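Local coordinates for glutathione S-transferase (Legionella pneumophila subsp. pneumophila str. Philadelphia 1, PDB 3NIV), which probably isomerises maleylacetoacetate with glutathione as cofactor and may also act as a glutathione transferase, at residues A13-L21 / S69-E77; L149-C159 / I190-C198. One frame throughout, in Å; residues are numbered along the deposited sequence.

Contact 1 and contact 2 lie one in each part of the glutathione transferase chain and follow one another in sequence, the first closing before the second opens. Contact 1 pairs helices 12-23 and 69-79 of the thioredoxin-like N-terminal part, on one side of its four-stranded sheet. Contact 2 belongs to the helical C-terminal part, where the loop after helix 127-149 packs on helix 189-198. Their centres are 21 Å apart, and their nearest atoms come to about 7 Å without touching. Helix 166-180 of the C-terminal part is common ground: Y15, I19 and M70 from contact 1 touch it, as do C159, I194 and N195 from contact 2, so it helps join the two parts.

Contact 1. Residues A13-L21 / S69-E77; sequences ACYRVRIAL and SMAIIDYLE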
loop_
_atom_site.group_PDB
_atom_site.type_symbol
_atom_site.label_atom_id
_atom_site.label_comp_id
_atom_site.label_asym_id
_atom_site.label_seq_id
_atom_site.Cartn_x
_atom_site.Cartn_y
_atom_site.Cartn_z
ATOM N N ALA A 13 -9.508 6.120 3.371
ATOM C CA ALA A 13 -8.827 6.380 2.117
ATOM C C ALA A 13 -9.237 7.746 1.586
ATOM O O ALA A 13 -8.384 8.540 1.182
ATOM C CB ALA A 13 -9.157 5.291 1.103
ATOM N N CYS A 14 -10.540 8.025 1.603
ATOM C CA CYS A 14 -11.055 9.294 1.085
ATOM C C CYS A 14 -10.600 10.486 1.914
ATOM O O CYS A 14 -10.452 11.594 1.408
ATOM C CB CYS A 14 -12.579 9.284 1.026
ATOM S SG CYS A 14 -13.279 8.382 -0.365
ATOM N N TYR A 15 -10.403 10.256 3.201
ATOM C CA TYR A 15 -9.935 11.303 4.102
ATOM C C TYR A 15 -8.515 11.709 3.685
ATOM O O TYR A 15 -8.222 12.887 3.516
ATOM C CB TYR A 15 -10.016 10.777 5.542
ATOM C CG TYR A 15 -9.854 11.780 6.670
ATOM C CD1 TYR A 15 -9.830 13.152 6.439
ATOM C CD2 TYR A 15 -9.754 11.339 7.983
ATOM C CE1 TYR A 15 -9.684 14.039 7.477
ATOM C CE2 TYR A 15 -9.610 12.218 9.020
ATOM C CZ TYR A 15 -9.579 13.569 8.771
ATOM O OH TYR A 15 -9.437 14.425 9.841
ATOM N N ARG A 16 -7.647 10.731 3.461
ATOM C CA ARG A 16 -6.301 11.017 2.950
ATOM C C ARG A 16 -6.338 11.896 1.714
ATOM O O ARG A 16 -5.674 12.931 1.646
ATOM C CB ARG A 16 -5.593 9.734 2.547
ATOM C CG ARG A 16 -5.502 8.710 3.616
ATOM C CD ARG A 16 -5.117 7.389 2.997
ATOM N NE ARG A 16 -5.178 6.346 4.005
ATOM C CZ ARG A 16 -5.060 5.058 3.738
ATOM N NH1 ARG A 16 -4.874 4.675 2.486
ATOM N NH2 ARG A 16 -5.128 4.168 4.721
ATOM N N VAL A 17 -7.090 11.457 0.715
ATOM C CA VAL A 17 -7.183 12.224 -0.507
ATOM C C VAL A 17 -7.652 13.642 -0.229
ATOM O O VAL A 17 -7.077 14.588 -0.737
ATOM C CB VAL A 17 -8.098 11.565 -1.533
ATOM C CG1 VAL A 17 -8.118 12.391 -2.806
ATOM C CG2 VAL A 17 -7.611 10.163 -1.834
ATOM N N ARG A 18 -8.691 13.789 0.583
ATOM C CA ARG A 18 -9.215 15.120 0.883
ATOM C C ARG A 18 -8.163 16.043 1.487
ATOM O O ARG A 18 -8.038 17.191 1.060
ATOM C CB ARG A 18 -10.485 15.054 1.737
ATOM C CG ARG A 18 -11.698 14.528 0.954
ATOM C CD ARG A 18 -13.006 14.760 1.687
ATOM N NE ARG A 18 -12.920 14.338 3.077
ATOM C CZ ARG A 18 -13.291 13.143 3.523
ATOM N NH1 ARG A 18 -13.791 12.243 2.684
ATOM N NH2 ARG A 18 -13.178 12.856 4.816
ATOM N N ILE A 19 -7.391 15.540 2.453
ATOM C CA ILE A 19 -6.266 16.300 3.013
ATOM C C ILE A 19 -5.228 16.683 1.946
ATOM O O ILE A 19 -4.808 17.838 1.850
ATOM C CB ILE A 19 -5.526 15.508 4.110
ATOM C CG1 ILE A 19 -6.516 14.907 5.116
ATOM C CG2 ILE A 19 -4.455 16.393 4.771
ATOM C CD1 ILE A 19 -5.879 14.371 6.383
ATOM N N ALA A 20 -4.803 15.697 1.162
ATOM C CA ALA A 20 -3.807 15.923 0.126
ATOM C C ALA A 20 -4.238 17.039 -0.815
ATOM O O ALA A 20 -3.428 17.882 -1.201
ATOM C CB ALA A 20 -3.555 14.647 -0.652
ATOM N N LEU A 21 -5.512 17.033 -1.195
ATOM C CA LEU A 21 -6.011 18.032 -2.130
ATOM C C LEU A 21 -5.976 19.435 -1.527
ATOM O O LEU A 21 -5.742 20.418 -2.229
ATOM C CB LEU A 21 -7.421 17.672 -2.614
ATOM C CG LEU A 21 -7.489 16.540 -3.647
ATOM C CD1 LEU A 21 -8.913 16.028 -3.877
ATOM C CD2 LEU A 21 -6.867 16.984 -4.959
ATOM N N SER A 69 -5.964 5.466 -3.203
ATOM C CA SER A 69 -5.605 6.729 -2.566
ATOM C C SER A 69 -4.120 7.076 -2.661
ATOM O O SER A 69 -3.778 8.224 -2.944
ATOM C CB SER A 69 -6.094 6.760 -1.107
ATOM O OG SER A 69 -5.572 5.678 -0.352
HETATM N N MSE A 70 -3.241 6.106 -2.431
HETATM C CA MSE A 70 -1.803 6.363 -2.562
HETATM C C MSE A 70 -1.419 6.703 -4.006
HETATM O O MSE A 70 -0.616 7.601 -4.248
HETATM C CB MSE A 70 -0.982 5.185 -2.048
HETATM C CG MSE A 70 -1.334 4.786 -0.635
HETATM SE SE MSE A 70 -1.267 6.301 0.616
HETATM C CE MSE A 70 0.679 6.448 0.795
ATOM N N ALA A 71 -2.021 5.994 -4.956
ATOM C CA ALA A 71 -1.814 6.274 -6.369
ATOM C C ALA A 71 -2.358 7.637 -6.740
ATOM O O ALA A 71 -1.721 8.383 -7.465
ATOM C CB ALA A 71 -2.455 5.194 -7.239
ATOM N N ILE A 72 -3.552 7.951 -6.251
ATOM C CA ILE A 72 -4.173 9.252 -6.495
ATOM C C ILE A 72 -3.276 10.385 -6.003
ATOM O O ILE A 72 -3.073 11.397 -6.686
ATOM C CB ILE A 72 -5.541 9.348 -5.797
ATOM C CG1 ILE A 72 -6.587 8.554 -6.599
ATOM C CG2 ILE A 72 -5.934 10.814 -5.584
ATOM C CD1 ILE A 72 -7.943 8.430 -5.945
ATOM N N ILE A 73 -2.721 10.196 -4.819
ATOM C CA ILE A 73 -1.920 11.239 -4.203
ATOM C C ILE A 73 -0.626 11.474 -4.983
ATOM O O ILE A 73 -0.231 12.618 -5.220
ATOM C CB ILE A 73 -1.660 10.916 -2.715
ATOM C CG1 ILE A 73 -2.939 11.175 -1.904
ATOM C CG2 ILE A 73 -0.503 11.725 -2.191
ATOM C CD1 ILE A 73 -2.984 10.482 -0.564
ATOM N N ASP A 74 0.011 10.388 -5.404
ATOM C CA ASP A 74 1.248 10.475 -6.171
ATOM C C ASP A 74 1.034 11.178 -7.513
ATOM O O ASP A 74 1.904 11.910 -7.988
ATOM C CB ASP A 74 1.854 9.082 -6.370
ATOM C CG ASP A 74 2.676 8.620 -5.166
ATOM O OD1 ASP A 74 2.993 9.451 -4.282
ATOM O OD2 ASP A 74 3.022 7.419 -5.107
ATOM N N TYR A 75 -0.134 10.960 -8.109
ATOM C CA TYR A 75 -0.528 11.668 -9.325
ATOM C C TYR A 75 -0.588 13.172 -9.059
ATOM O O TYR A 75 0.053 13.962 -9.747
ATOM C CB TYR A 75 -1.879 11.150 -9.847
ATOM C CG TYR A 75 -2.402 11.886 -11.066
ATOM C CD1 TYR A 75 -2.018 11.512 -12.348
ATOM C CD2 TYR A 75 -3.291 12.947 -10.934
ATOM C CE1 TYR A 75 -2.497 12.189 -13.466
ATOM C CE2 TYR A 75 -3.770 13.625 -12.043
ATOM C CZ TYR A 75 -3.371 13.242 -13.302
ATOM O OH TYR A 75 -3.847 13.916 -14.403
ATOM N N LEU A 76 -1.352 13.564 -8.049
ATOM C CA LEU A 76 -1.441 14.968 -7.686
ATOM C C LEU A 76 -0.042 15.524 -7.503
ATOM O O LEU A 76 0.325 16.523 -8.111
ATOM C CB LEU A 76 -2.259 15.144 -6.408
ATOM C CG LEU A 76 -3.684 14.595 -6.511
ATOM C CD1 LEU A 76 -4.407 14.671 -5.180
ATOM C CD2 LEU A 76 -4.472 15.320 -7.600
ATOM N N GLU A 77 0.739 14.848 -6.673
ATOM C CA GLU A 77 2.118 15.225 -6.403
ATOM C C GLU A 77 2.936 15.444 -7.685
ATOM O O GLU A 77 3.831 16.285 -7.722
ATOM C CB GLU A 77 2.772 14.139 -5.550
ATOM C CG GLU A 77 4.117 14.517 -4.969
ATOM C CD GLU A 77 4.020 15.522 -3.818
ATOM O OE1 GLU A 77 3.224 16.485 -3.901
ATOM O OE2 GLU A 77 4.773 15.348 -2.836
#
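A20 and I73 meet between two nearly parallel helices, the pair that lies together on one side of the sheet in the thioredoxin-like fold of glutathione transferases. The short axes run only 10° from parallel and approach to 9.4 Å. The methyl of A20 touches I73 CG1 at 3.7 Å, its small size leaving room for the longer chain that reaches over from helix 69-79. I73 has CG1 anti to its carbonyl carbon (chi1 -75°), which sends CD1 on toward R16 CB.

The sheet-facing side is apolar along its length. V17 divides its branches: CG2 packs on S69 CB, whereas V17 CG1 meets I72 CG2 at 3.9 Å. Farther on, the branched ends of L21 and L76 cross at about a right angle, and CD2 of L21 lies 3.4 Å from CD1 of L76, tighter than a usual van der Waals contact. Beneath them L5 and L59 of the sheet complete an aliphatic core, to which beta-branched and leucine side chains are well suited.

A13 forms the contrasting margin: partly exposed and only lightly covered, it brings its CB 3.9 Å from S69 OG. Beside it R16 and S69 are buried. R16 runs extended from CG to NE, and R16 NH1 donates to S69 OG over 3.1 Å. The bond is bent, 139° at the hydrogen, with the hydroxyl oxygen tilted out of the guanidinium plane. M70, a selenomethionine, stays near R16 and also touches C170 and, in the second subunit, L101.

The chemistry implies a mainly aliphatic interface with a single side-chain hydrogen bond across it, in which the hydroxyl of S69, first residue of helix 69-79, takes the donor of a buried arginine.

Contact 2. Residues L149-C159 / I190-C198; sequences LGALERDKPVC and IINEINEYC
P157 and Y197 meet where the loop following helix 127-149 folds against helix 189-198 in the all-helical C-terminal domain of the glutathione transferase fold. The loop leaves through a type I beta turn, L149 to L152, and returns through an inverse gamma turn centred on P157.

Apolar contacts carry most of the join. L149 slides past I190, its CG 3.7 Å from I190 CG2, and crosses I191 at about a right angle; L149 CD2 sits 3.4 Å from I191 CG1. The same leucine meets I194 tip to tip. These isoleucines offer branched hydrocarbon to a loop with little regular structure.

Y197 has CG anti to its backbone N (chi1 173°), which carries the ring alongside the loop, where P157 CD makes an off-centre CH-pi contact 4.3 Å from the ring centroid. P157 CB packs on Y197 CB at 3.4 Å; the rigid proline ring suits the inverse gamma turn and offers compact hydrocarbon to the tyrosine. V158 CG1 reaches the ring obliquely, and K156 lays its aliphatic CD near the hydroxyl.

No conventional hydrogen bond crosses, but R154 ties the loop to itself. R154 NE donates to V158 O (2.7 Å), and NH2 serves both L149 O and C159 O, so three carbonyls fix the guanidinium while I190 CG2 covers the centre of one face. L149 O is gripped twice, L152 N and R154 NH2 arriving from opposite faces of its plane.

The nearest polar link across the contact is a CA-H...O interaction: P157 O lies 3.2 Å from I194 CA, with 148° at the hydrogen.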
loop_
_atom_site.group_PDB
_atom_site.type_symbol
_atom_site.label_atom_id
_atom_site.label_comp_id
_atom_site.label_asym_id
_atom_site.label_seq_id
_atom_site.Cartn_x
_atom_site.Cartn_y
_atom_site.Cartn_z
ATOM N N LEU A 149 9.296 7.081 14.064
ATOM C CA LEU A 149 9.041 8.468 14.404
ATOM C C LEU A 149 10.163 8.959 15.319
ATOM O O LEU A 149 10.696 10.068 15.154
ATOM C CB LEU A 149 7.702 8.547 15.129
ATOM C CG LEU A 149 6.740 9.683 14.820
ATOM C CD1 LEU A 149 6.695 10.034 13.354
ATOM C CD2 LEU A 149 5.364 9.291 15.324
ATOM N N GLY A 150 10.527 8.098 16.267
ATOM C CA GLY A 150 11.544 8.405 17.249
ATOM C C GLY A 150 12.960 8.554 16.717
ATOM O O GLY A 150 13.852 8.941 17.464
ATOM N N ALA A 151 13.183 8.252 15.443
ATOM C CA ALA A 151 14.526 8.380 14.880
ATOM C C ALA A 151 14.665 9.648 14.039
ATOM O O ALA A 151 15.750 9.954 13.535
ATOM C CB ALA A 151 14.902 7.136 14.056
ATOM N N LEU A 152 13.568 10.388 13.900
ATOM C CA LEU A 152 13.575 11.603 13.097
ATOM C C LEU A 152 13.515 12.878 13.943
ATOM O O LEU A 152 13.093 12.870 15.105
ATOM C CB LEU A 152 12.420 11.592 12.097
ATOM C CG LEU A 152 12.223 10.335 11.248
ATOM C CD1 LEU A 152 10.973 10.476 10.390
ATOM C CD2 LEU A 152 13.439 10.041 10.369
ATOM N N GLU A 153 13.930 13.978 13.333
ATOM C CA GLU A 153 13.925 15.270 13.986
ATOM C C GLU A 153 12.878 16.133 13.317
ATOM O O GLU A 153 12.575 15.946 12.131
ATOM C CB GLU A 153 15.304 15.905 13.865
ATOM C CG GLU A 153 16.398 15.115 14.594
ATOM C CD GLU A 153 16.425 15.410 16.091
ATOM O OE1 GLU A 153 16.534 16.608 16.454
ATOM O OE2 GLU A 153 16.336 14.453 16.905
ATOM N N ARG A 154 12.324 17.070 14.077
ATOM C CA ARG A 154 11.247 17.922 13.594
ATOM C C ARG A 154 11.320 19.274 14.304
ATOM O O ARG A 154 11.883 19.370 15.391
ATOM C CB ARG A 154 9.889 17.246 13.849
ATOM C CG ARG A 154 9.629 16.867 15.318
ATOM C CD ARG A 154 8.364 16.030 15.477
ATOM N NE ARG A 154 8.463 14.724 14.821
ATOM C CZ ARG A 154 9.267 13.752 15.236
ATOM N NH1 ARG A 154 10.042 13.955 16.290
ATOM N NH2 ARG A 154 9.316 12.592 14.599
ATOM N N ASP A 155 10.762 20.305 13.674
ATOM C CA ASP A 155 10.701 21.649 14.244
ATOM C C ASP A 155 9.345 21.896 14.887
ATOM O O ASP A 155 9.174 22.823 15.688
ATOM C CB ASP A 155 10.954 22.707 13.168
ATOM C CG ASP A 155 12.358 23.271 13.235
ATOM O OD1 ASP A 155 13.250 22.569 13.762
ATOM O OD2 ASP A 155 12.571 24.418 12.774
ATOM N N LYS A 156 8.384 21.061 14.514
ATOM C CA LYS A 156 7.037 21.128 15.048
ATOM C C LYS A 156 6.510 19.708 15.168
ATOM O O LYS A 156 7.250 18.755 14.912
ATOM C CB LYS A 156 6.148 21.970 14.134
ATOM C CG LYS A 156 6.837 22.476 12.877
ATOM C CD LYS A 156 5.839 23.144 11.947
ATOM C CE LYS A 156 6.426 24.395 11.297
ATOM N NZ LYS A 156 6.430 25.579 12.223
ATOM N N PRO A 157 5.244 19.554 15.589
ATOM C CA PRO A 157 4.624 18.223 15.624
ATOM C C PRO A 157 4.107 17.774 14.248
ATOM O O PRO A 157 2.900 17.701 14.003
ATOM C CB PRO A 157 3.472 18.393 16.622
ATOM C CG PRO A 157 3.782 19.658 17.363
ATOM C CD PRO A 157 4.465 20.527 16.367
ATOM N N VAL A 158 5.052 17.502 13.357
ATOM C CA VAL A 158 4.813 16.804 12.105
ATOM C C VAL A 158 5.749 15.603 12.115
ATOM O O VAL A 158 6.594 15.481 13.011
ATOM C CB VAL A 158 5.132 17.684 10.901
ATOM C CG1 VAL A 158 4.181 18.877 10.866
ATOM C CG2 VAL A 158 6.587 18.147 10.961
ATOM N N CYS A 159 5.594 14.718 11.134
ATOM C CA CYS A 159 6.334 13.464 11.129
ATOM C C CYS A 159 7.834 13.708 11.023
ATOM O O CYS A 159 8.644 13.069 11.708
ATOM C CB CYS A 159 5.827 12.546 10.003
ATOM S SG CYS A 159 4.265 11.670 10.416
ATOM N N ILE A 190 4.444 10.992 20.572
ATOM C CA ILE A 190 4.828 11.781 19.406
ATOM C C ILE A 190 3.675 11.831 18.425
ATOM O O ILE A 190 3.366 12.880 17.851
ATOM C CB ILE A 190 6.058 11.216 18.685
ATOM C CG1 ILE A 190 7.231 11.038 19.647
ATOM C CG2 ILE A 190 6.447 12.121 17.526
ATOM C CD1 ILE A 190 8.505 10.555 18.953
ATOM N N ILE A 191 3.037 10.682 18.246
ATOM C CA ILE A 191 1.872 10.589 17.381
ATOM C C ILE A 191 0.727 11.448 17.901
ATOM O O ILE A 191 0.102 12.202 17.149
ATOM C CB ILE A 191 1.398 9.130 17.242
ATOM C CG1 ILE A 191 2.208 8.432 16.137
ATOM C CG2 ILE A 191 -0.092 9.093 16.942
ATOM C CD1 ILE A 191 2.148 6.900 16.168
ATOM N N ASN A 192 0.456 11.324 19.194
ATOM C CA ASN A 192 -0.572 12.135 19.837
ATOM C C ASN A 192 -0.323 13.635 19.637
ATOM O O ASN A 192 -1.265 14.392 19.407
ATOM C CB ASN A 192 -0.714 11.766 21.323
ATOM C CG ASN A 192 -1.325 10.385 21.518
ATOM O OD1 ASN A 192 -1.998 9.873 20.621
ATOM N ND2 ASN A 192 -1.098 9.777 22.680
ATOM N N GLU A 193 0.944 14.049 19.695
ATOM C CA GLU A 193 1.310 15.446 19.461
ATOM C C GLU A 193 1.073 15.867 18.024
ATOM O O GLU A 193 0.503 16.936 17.779
ATOM C CB GLU A 193 2.782 15.683 19.775
ATOM C CG GLU A 193 3.175 15.468 21.208
ATOM C CD GLU A 193 4.682 15.455 21.383
ATOM O OE1 GLU A 193 5.406 15.463 20.357
ATOM O OE2 GLU A 193 5.143 15.433 22.547
ATOM N N ILE A 194 1.539 15.043 17.082
ATOM C CA ILE A 194 1.426 15.351 15.656
ATOM C C ILE A 194 -0.026 15.473 15.246
ATOM O O ILE A 194 -0.417 16.427 14.573
ATOM C CB ILE A 194 2.064 14.243 14.783
ATOM C CG1 ILE A 194 3.572 14.171 15.015
ATOM C CG2 ILE A 194 1.772 14.490 13.316
ATOM C CD1 ILE A 194 4.240 12.953 14.390
ATOM N N ASN A 195 -0.826 14.487 15.651
ATOM C CA ASN A 195 -2.261 14.511 15.390
ATOM C C ASN A 195 -2.911 15.784 15.919
ATOM O O ASN A 195 -3.673 16.448 15.213
ATOM C CB ASN A 195 -2.952 13.299 16.010
ATOM C CG ASN A 195 -4.448 13.294 15.748
ATOM O OD1 ASN A 195 -4.885 13.315 14.599
ATOM N ND2 ASN A 195 -5.236 13.280 16.811
ATOM N N GLU A 196 -2.610 16.115 17.170
ATOM C CA GLU A 196 -3.123 17.345 17.768
ATOM C C GLU A 196 -2.731 18.545 16.923
ATOM O O GLU A 196 -3.579 19.330 16.498
ATOM C CB GLU A 196 -2.582 17.536 19.182
ATOM C CG GLU A 196 -3.504 17.080 20.286
ATOM C CD GLU A 196 -3.277 17.868 21.575
ATOM O OE1 GLU A 196 -2.397 18.762 21.567
ATOM O OE2 GLU A 196 -3.972 17.597 22.584
ATOM N N TYR A 197 -1.436 18.687 16.681
ATOM C CA TYR A 197 -0.982 19.780 15.835
ATOM C C TYR A 197 -1.750 19.826 14.515
ATOM O O TYR A 197 -2.501 20.769 14.262
ATOM C CB TYR A 197 0.517 19.705 15.575
ATOM C CG TYR A 197 0.964 20.736 14.576
ATOM C CD1 TYR A 197 1.138 22.055 14.949
ATOM C CD2 TYR A 197 1.175 20.395 13.246
ATOM C CE1 TYR A 197 1.530 23.008 14.035
ATOM C CE2 TYR A 197 1.563 21.343 12.324
ATOM C CZ TYR A 197 1.746 22.647 12.725
ATOM O OH TYR A 197 2.142 23.597 11.811
ATOM N N CYS A 198 -1.573 18.805 13.682
ATOM C CA CYS A 198 -2.212 18.785 12.378
ATOM C C CYS A 198 -3.681 19.159 12.433
ATOM O O CYS A 198 -4.191 19.820 11.529
ATOM C CB CYS A 198 -2.036 17.419 11.699
ATOM S SG CYS A 198 -0.349 17.097 11.117
#